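Local atomic coordinates of phosphoglycerate dehydrogenase (Lactobacillus plantarum, PDB entry 3EVT), a protein that probably catalyses the NAD-dependent oxidation of 3-phosphoglycerate, as a member of the D-isomer specific 2-hydroxyacid dehydrogenase family. Residues Gln14-Gln17 / Leu18-Tyr22; Ala294-Ala297 / Gln298-Asp302. All blocks are in the same frame, centred on the assembly; numbering follows the deposited sequence.

Overall arrangement
Contacts 1 and 2 are both turns of single helices, one in helix 12-21 and the other in helix 284-302, and their centres lie about 14 Å apart. Contact 1 is a surface turn in which glutamines and threonines predominate; its side-chain chemistry is polar, with a threonine hydroxyl bonding back to the main chain and Leu18 as its buried residue. Contact 2 is partly buried, and there a valine methyl rests on a phenylalanine ring. Contact 1 touches contact 2 at Tyr22, just past the helix: the Tyr22 ring packs edge-to-face with Phe296, with Tyr22 CE2 3.5 Å from Phe296 CE2, and its OH lies against Ala297.

Contact 1: Gln14-Gln17 / Leu18-Tyr22; sequences QLQQ and LQTTY
Gln19 reaches back along the helix to lie across Leu15, its amide carbon CD 3.9 Å from Leu15 CG. Its chain is extended beyond CG, which stands anti to the carbonyl carbon (chi1 -59°); the methylenes run past Leu15 O, and CD and OE1 come to lie against the leucine's branch. Glutamine suits the place because its chain is long enough to span one turn. The Gln16 chain, bent at chi2, brings its NE2 to 3.9 Å from Gln19 NE2, a packing approach with the amide planes 73° apart. The same Gln16 NE2 also approaches Thr20 CG2 at 3.5 Å. Replacing Gln19 by alanine is likely to remove the amide that lies against Leu15 and to leave the Gln16 amide without that neighbour.

At the C-terminal end, Gln17 O accepts two bonds from Thr21. The backbone N arrives at 2.9 Å and the hydroxyl OG1 at 2.6 Å, from opposite faces of the carbonyl plane, with OG1 36° out of it. Threonine suits this last turn because its hydroxyl can fold back onto a main-chain oxygen.

Helix 12-21 links strands 3-6 and 26-29 in a beta-alpha-beta unit. Leu15, Leu18 and Gln19 touch Phe27 of strand 26-29, whereas Gln14, Gln17 and Leu18 meet Phe289 of helix 284-302.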
ATOM      1  N   GLN A  14      14.559 -11.040  18.933  1.00 66.44           N
ATOM      2  CA  GLN A  14      13.652 -11.754  18.054  1.00 65.44           C
ATOM      3  C   GLN A  14      13.136 -13.005  18.782  1.00 64.94           C
ATOM      4  O   GLN A  14      11.933 -13.260  18.823  1.00 64.33           O
ATOM      5  CB  GLN A  14      14.364 -12.102  16.741  1.00 64.61           C
ATOM      6  CG  GLN A  14      14.727 -10.874  15.923  1.00 65.05           C
ATOM      7  CD  GLN A  14      15.524 -11.166  14.617  1.00 66.04           C
ATOM      8  OE1 GLN A  14      16.319 -12.118  14.520  1.00 64.38           O
ATOM      9  NE2 GLN A  14      15.313 -10.313  13.614  1.00 66.58           N
ATOM     10  N   LEU A  15      14.063 -13.760  19.370  1.00 65.35           N
ATOM     11  CA  LEU A  15      13.750 -14.940  20.202  1.00 65.66           C
ATOM     12  C   LEU A  15      12.812 -14.582  21.371  1.00 65.59           C
ATOM     13  O   LEU A  15      11.822 -15.271  21.598  1.00 65.74           O
ATOM     14  CB  LEU A  15      15.046 -15.630  20.691  1.00 65.72           C
ATOM     15  CG  LEU A  15      14.917 -16.912  21.518  1.00 66.11           C
ATOM     16  CD1 LEU A  15      14.413 -18.063  20.659  1.00 65.59           C
ATOM     17  CD2 LEU A  15      16.243 -17.292  22.176  1.00 67.58           C
ATOM     18  N   GLN A  16      13.089 -13.492  22.082  1.00 65.37           N
ATOM     19  CA  GLN A  16      12.196 -13.041  23.150  1.00 65.84           C
ATOM     20  C   GLN A  16      10.759 -12.788  22.697  1.00 65.16           C
ATOM     21  O   GLN A  16       9.814 -13.297  23.295  1.00 64.65           O
ATOM     22  CB  GLN A  16      12.742 -11.781  23.833  1.00 66.51           C
ATOM     23  CG  GLN A  16      13.616 -12.061  25.055  1.00 70.73           C
ATOM     24  CD  GLN A  16      12.921 -12.944  26.103  1.00 76.68           C
ATOM     25  OE1 GLN A  16      13.536 -13.331  27.101  1.00 80.36           O
ATOM     26  NE2 GLN A  16      11.648 -13.266  25.879  1.00 77.39           N
ATOM     27  N   GLN A  17      10.601 -11.978  21.655  1.00 64.89           N
ATOM     28  CA  GLN A  17       9.293 -11.740  21.044  1.00 64.96           C
ATOM     29  C   GLN A  17       8.538 -13.042  20.900  1.00 63.04           C
ATOM     30  O   GLN A  17       7.384 -13.113  21.282  1.00 63.17           O
ATOM     31  CB  GLN A  17       9.421 -11.174  19.622  1.00 65.43           C
ATOM     32  CG  GLN A  17       9.525  -9.667  19.508  1.00 69.52           C
ATOM     33  CD  GLN A  17      10.268  -9.223  18.214  1.00 74.90           C
ATOM     34  OE1 GLN A  17       9.902  -9.614  17.093  1.00 75.50           O
ATOM     35  NE2 GLN A  17      11.307  -8.403  18.382  1.00 75.52           N
ATOM     36  N   LEU A  18       9.193 -14.042  20.306  1.00 60.88           N
ATOM     37  CA  LEU A  18       8.579 -15.324  19.991  1.00 59.35           C
ATOM     38  C   LEU A  18       8.144 -16.048  21.257  1.00 58.98           C
ATOM     39  O   LEU A  18       7.038 -16.548  21.355  1.00 57.49           O
ATOM     40  CB  LEU A  18       9.557 -16.226  19.236  1.00 58.56           C
ATOM     41  CG  LEU A  18       9.746 -16.004  17.741  1.00 56.87           C
ATOM     42  CD1 LEU A  18      10.713 -17.008  17.197  1.00 51.83           C
ATOM     43  CD2 LEU A  18       8.417 -16.139  17.044  1.00 56.61           C
ATOM     44  N   GLN A  19       9.048 -16.106  22.221  1.00 59.60           N
ATOM     45  CA  GLN A  19       8.792 -16.878  23.412  1.00 60.07           C
ATOM     46  C   GLN A  19       7.687 -16.278  24.258  1.00 60.47           C
ATOM     47  O   GLN A  19       6.924 -17.041  24.851  1.00 60.96           O
ATOM     48  CB  GLN A  19      10.055 -17.060  24.228  1.00 60.34           C
ATOM     49  CG  GLN A  19      11.167 -17.768  23.459  1.00 59.51           C
ATOM     50  CD  GLN A  19      12.435 -17.941  24.311  1.00 60.88           C
ATOM     51  OE1 GLN A  19      13.050 -19.016  24.345  1.00 57.11           O
ATOM     52  NE2 GLN A  19      12.816 -16.877  25.016  1.00 61.68           N
ATOM     53  N   THR A  20       7.569 -14.940  24.279  1.00 59.97           N
ATOM     54  CA  THR A  20       6.434 -14.289  24.977  1.00 59.94           C
ATOM     55  C   THR A  20       5.142 -14.176  24.181  1.00 58.15           C
ATOM     56  O   THR A  20       4.076 -14.151  24.761  1.00 59.84           O
ATOM     57  CB  THR A  20       6.757 -12.847  25.495  1.00 60.56           C
ATOM     58  OG1 THR A  20       6.530 -11.907  24.438  1.00 62.00           O
ATOM     59  CG2 THR A  20       8.178 -12.762  25.923  1.00 60.42           C
ATOM     60  N   THR A  21       5.212 -14.068  22.869  1.00 55.63           N
ATOM     61  CA  THR A  21       4.012 -14.048  22.093  1.00 52.20           C
ATOM     62  C   THR A  21       3.418 -15.439  22.046  1.00 51.47           C
ATOM     63  O   THR A  21       2.220 -15.598  21.813  1.00 51.00           O
ATOM     64  CB  THR A  21       4.331 -13.649  20.670  1.00 52.39           C
ATOM     65  OG1 THR A  21       4.950 -12.367  20.666  1.00 52.15           O
ATOM     66  CG2 THR A  21       3.107 -13.555  19.863  1.00 51.47           C
ATOM     67  N   TYR A  22       4.252 -16.459  22.208  1.00 49.32           N
ATOM     68  CA  TYR A  22       3.782 -17.849  22.111  1.00 49.55           C
ATOM     69  C   TYR A  22       4.256 -18.663  23.307  1.00 49.71           C
ATOM     70  O   TYR A  22       5.204 -19.460  23.211  1.00 50.03           O
ATOM     71  CB  TYR A  22       4.280 -18.518  20.849  1.00 49.59           C
ATOM     72  CG  TYR A  22       3.934 -17.748  19.605  1.00 49.97           C
ATOM     73  CD1 TYR A  22       2.710 -17.918  19.008  1.00 50.44           C
ATOM     74  CD2 TYR A  22       4.837 -16.852  19.028  1.00 49.46           C
ATOM     75  CE1 TYR A  22       2.372 -17.239  17.895  1.00 51.26           C
ATOM     76  CE2 TYR A  22       4.514 -16.167  17.885  1.00 50.50           C
ATOM     77  CZ  TYR A  22       3.277 -16.367  17.332  1.00 52.30           C
ATOM     78  OH  TYR A  22       2.894 -15.730  16.202  1.00 53.03           O
TER

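Contact 2: Ala294-Ala297 / Gln298-Asp302; sequences ANFA and QFVKD
An i to i+4 contact within one alpha-helix joins Phe296 to Val300 near the end of helix 284-302, which packs beside helix 12-21 of the beta-alpha-beta unit formed with strands 3-6 and 26-29. Regular helical bonds set the spacing, among them Val300 N to Phe296 O at 2.8 Å and Phe299 N to Asn295 O at 2.9 Å.

The residue types follow the helix faces. Phe296 is buried, and its large flat ring packs against the chain that leads from helix 12-21 to strand 26-29, at Tyr22 and, edge-to-face, at Trp25. Asn295, also buried, has its amide satisfied at both ends: OD1 accepts from the backbone N of Val306 and of Arg307, and ND2 donates to Gln66 OE1. Gln298 NE2 is hydrogen-bonded to Thr304 OG1, a little further along the chain.

The Phe299 side chain leads away from segment 294-297 and touches Lys63, though its CD2 comes obliquely near Phe296 CD1, at 4.4 Å. With CG2 placed beside its own backbone N, Val300 lays that methyl over one face of the Phe296 ring in a CH-pi contact, CG2 standing 3.8 Å from the ring centroid and 18° off the normal.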
ATOM      1  N   ALA A 294       5.818 -13.646  10.380  1.00 40.64           N
ATOM      2  CA  ALA A 294       4.487 -13.552   9.702  1.00 40.69           C
ATOM      3  C   ALA A 294       3.945 -14.895   9.263  1.00 41.24           C
ATOM      4  O   ALA A 294       2.775 -15.196   9.522  1.00 42.39           O
ATOM      5  CB  ALA A 294       4.543 -12.586   8.509  1.00 41.79           C
ATOM      6  N   ASN A 295       4.764 -15.722   8.614  1.00 41.13           N
ATOM      7  CA  ASN A 295       4.317 -17.065   8.235  1.00 41.56           C
ATOM      8  C   ASN A 295       3.964 -17.960   9.441  1.00 42.94           C
ATOM      9  O   ASN A 295       3.011 -18.757   9.379  1.00 44.53           O
ATOM     10  CB  ASN A 295       5.333 -17.767   7.358  1.00 41.64           C
ATOM     11  CG  ASN A 295       5.253 -17.327   5.886  1.00 41.33           C
ATOM     12  OD1 ASN A 295       4.175 -16.989   5.393  1.00 42.73           O
ATOM     13  ND2 ASN A 295       6.378 -17.369   5.186  1.00 33.79           N
ATOM     14  N   PHE A 296       4.718 -17.826  10.525  1.00 42.44           N
ATOM     15  CA  PHE A 296       4.426 -18.568  11.735  1.00 43.28           C
ATOM     16  C   PHE A 296       3.129 -18.081  12.431  1.00 44.41           C
ATOM     17  O   PHE A 296       2.353 -18.893  12.893  1.00 45.25           O
ATOM     18  CB  PHE A 296       5.636 -18.525  12.680  1.00 42.49           C
ATOM     19  CG  PHE A 296       5.452 -19.288  13.998  1.00 42.63           C
ATOM     20  CD1 PHE A 296       5.499 -20.666  14.043  1.00 39.22           C
ATOM     21  CD2 PHE A 296       5.314 -18.594  15.193  1.00 41.45           C
ATOM     22  CE1 PHE A 296       5.345 -21.366  15.263  1.00 41.96           C
ATOM     23  CE2 PHE A 296       5.156 -19.269  16.403  1.00 44.74           C
ATOM     24  CZ  PHE A 296       5.183 -20.657  16.447  1.00 41.94           C
ATOM     25  N   ALA A 297       2.881 -16.777  12.497  1.00 44.75           N
ATOM     26  CA  ALA A 297       1.646 -16.286  13.102  1.00 46.24           C
ATOM     27  C   ALA A 297       0.396 -16.835  12.408  1.00 47.72           C
ATOM     28  O   ALA A 297      -0.583 -17.215  13.059  1.00 47.71           O
ATOM     29  CB  ALA A 297       1.633 -14.727  13.184  1.00 45.40           C
ATOM     30  N   GLN A 298       0.479 -16.943  11.085  1.00 49.41           N
ATOM     31  CA  GLN A 298      -0.612 -17.367  10.248  1.00 50.92           C
ATOM     32  C   GLN A 298      -0.734 -18.880  10.337  1.00 51.60           C
ATOM     33  O   GLN A 298      -1.839 -19.405  10.483  1.00 52.10           O
ATOM     34  CB  GLN A 298      -0.332 -16.924   8.826  1.00 50.65           C
ATOM     35  CG  GLN A 298      -1.393 -17.228   7.808  1.00 54.36           C
ATOM     36  CD  GLN A 298      -2.761 -16.738   8.217  1.00 58.16           C
ATOM     37  OE1 GLN A 298      -2.918 -15.765   8.967  1.00 59.36           O
ATOM     38  NE2 GLN A 298      -3.774 -17.442   7.752  1.00 61.20           N
ATOM     39  N   PHE A 299       0.403 -19.569  10.264  1.00 51.20           N
ATOM     40  CA  PHE A 299       0.465 -21.004  10.533  1.00 51.32           C
ATOM     41  C   PHE A 299      -0.195 -21.400  11.881  1.00 52.59           C
ATOM     42  O   PHE A 299      -0.917 -22.398  11.988  1.00 51.76           O
ATOM     43  CB  PHE A 299       1.922 -21.496  10.537  1.00 50.88           C
ATOM     44  CG  PHE A 299       2.042 -22.904  10.999  1.00 49.15           C
ATOM     45  CD1 PHE A 299       1.740 -23.950  10.133  1.00 47.97           C
ATOM     46  CD2 PHE A 299       2.368 -23.182  12.306  1.00 46.84           C
ATOM     47  CE1 PHE A 299       1.793 -25.255  10.564  1.00 45.88           C
ATOM     48  CE2 PHE A 299       2.444 -24.504  12.769  1.00 48.99           C
ATOM     49  CZ  PHE A 299       2.139 -25.547  11.896  1.00 48.58           C
ATOM     50  N   VAL A 300       0.103 -20.637  12.920  1.00 53.77           N
ATOM     51  CA  VAL A 300      -0.463 -20.908  14.217  1.00 56.20           C
ATOM     52  C   VAL A 300      -1.990 -20.650  14.180  1.00 57.61           C
ATOM     53  O   VAL A 300      -2.762 -21.451  14.697  1.00 57.72           O
ATOM     54  CB  VAL A 300       0.267 -20.104  15.308  1.00 56.60           C
ATOM     55  CG1 VAL A 300      -0.611 -19.942  16.547  1.00 58.51           C
ATOM     56  CG2 VAL A 300       1.604 -20.782  15.648  1.00 54.68           C
ATOM     57  N   LYS A 301      -2.407 -19.588  13.484  1.00 58.98           N
ATOM     58  CA  LYS A 301      -3.822 -19.171  13.367  1.00 59.72           C
ATOM     59  C   LYS A 301      -4.597 -20.220  12.596  1.00 59.97           C
ATOM     60  O   LYS A 301      -5.620 -20.720  13.058  1.00 60.43           O
ATOM     61  CB  LYS A 301      -3.905 -17.822  12.651  1.00 60.01           C
ATOM     62  CG  LYS A 301      -5.294 -17.252  12.425  1.00 64.56           C
ATOM     63  CD  LYS A 301      -5.224 -15.852  11.759  1.00 68.10           C
ATOM     64  CE  LYS A 301      -6.583 -15.374  11.221  1.00 71.34           C
ATOM     65  NZ  LYS A 301      -6.804 -15.712   9.763  1.00 73.28           N
ATOM     66  N   ASP A 302      -4.118 -20.624  11.432  1.00 59.79           N
ATOM     67  CA  ASP A 302      -4.947 -21.576  10.720  1.00 59.52           C
ATOM     68  C   ASP A 302      -4.233 -22.557   9.840  1.00 58.32           C
ATOM     69  O   ASP A 302      -4.848 -23.154   8.960  1.00 58.88           O
ATOM     70  CB  ASP A 302      -6.071 -20.852   9.939  1.00 61.12           C
ATOM     71  CG  ASP A 302      -5.553 -20.010   8.774  1.00 61.63           C
ATOM     72  OD1 ASP A 302      -4.364 -20.124   8.371  1.00 63.48           O
ATOM     73  OD2 ASP A 302      -6.360 -19.215   8.256  1.00 62.89           O
TER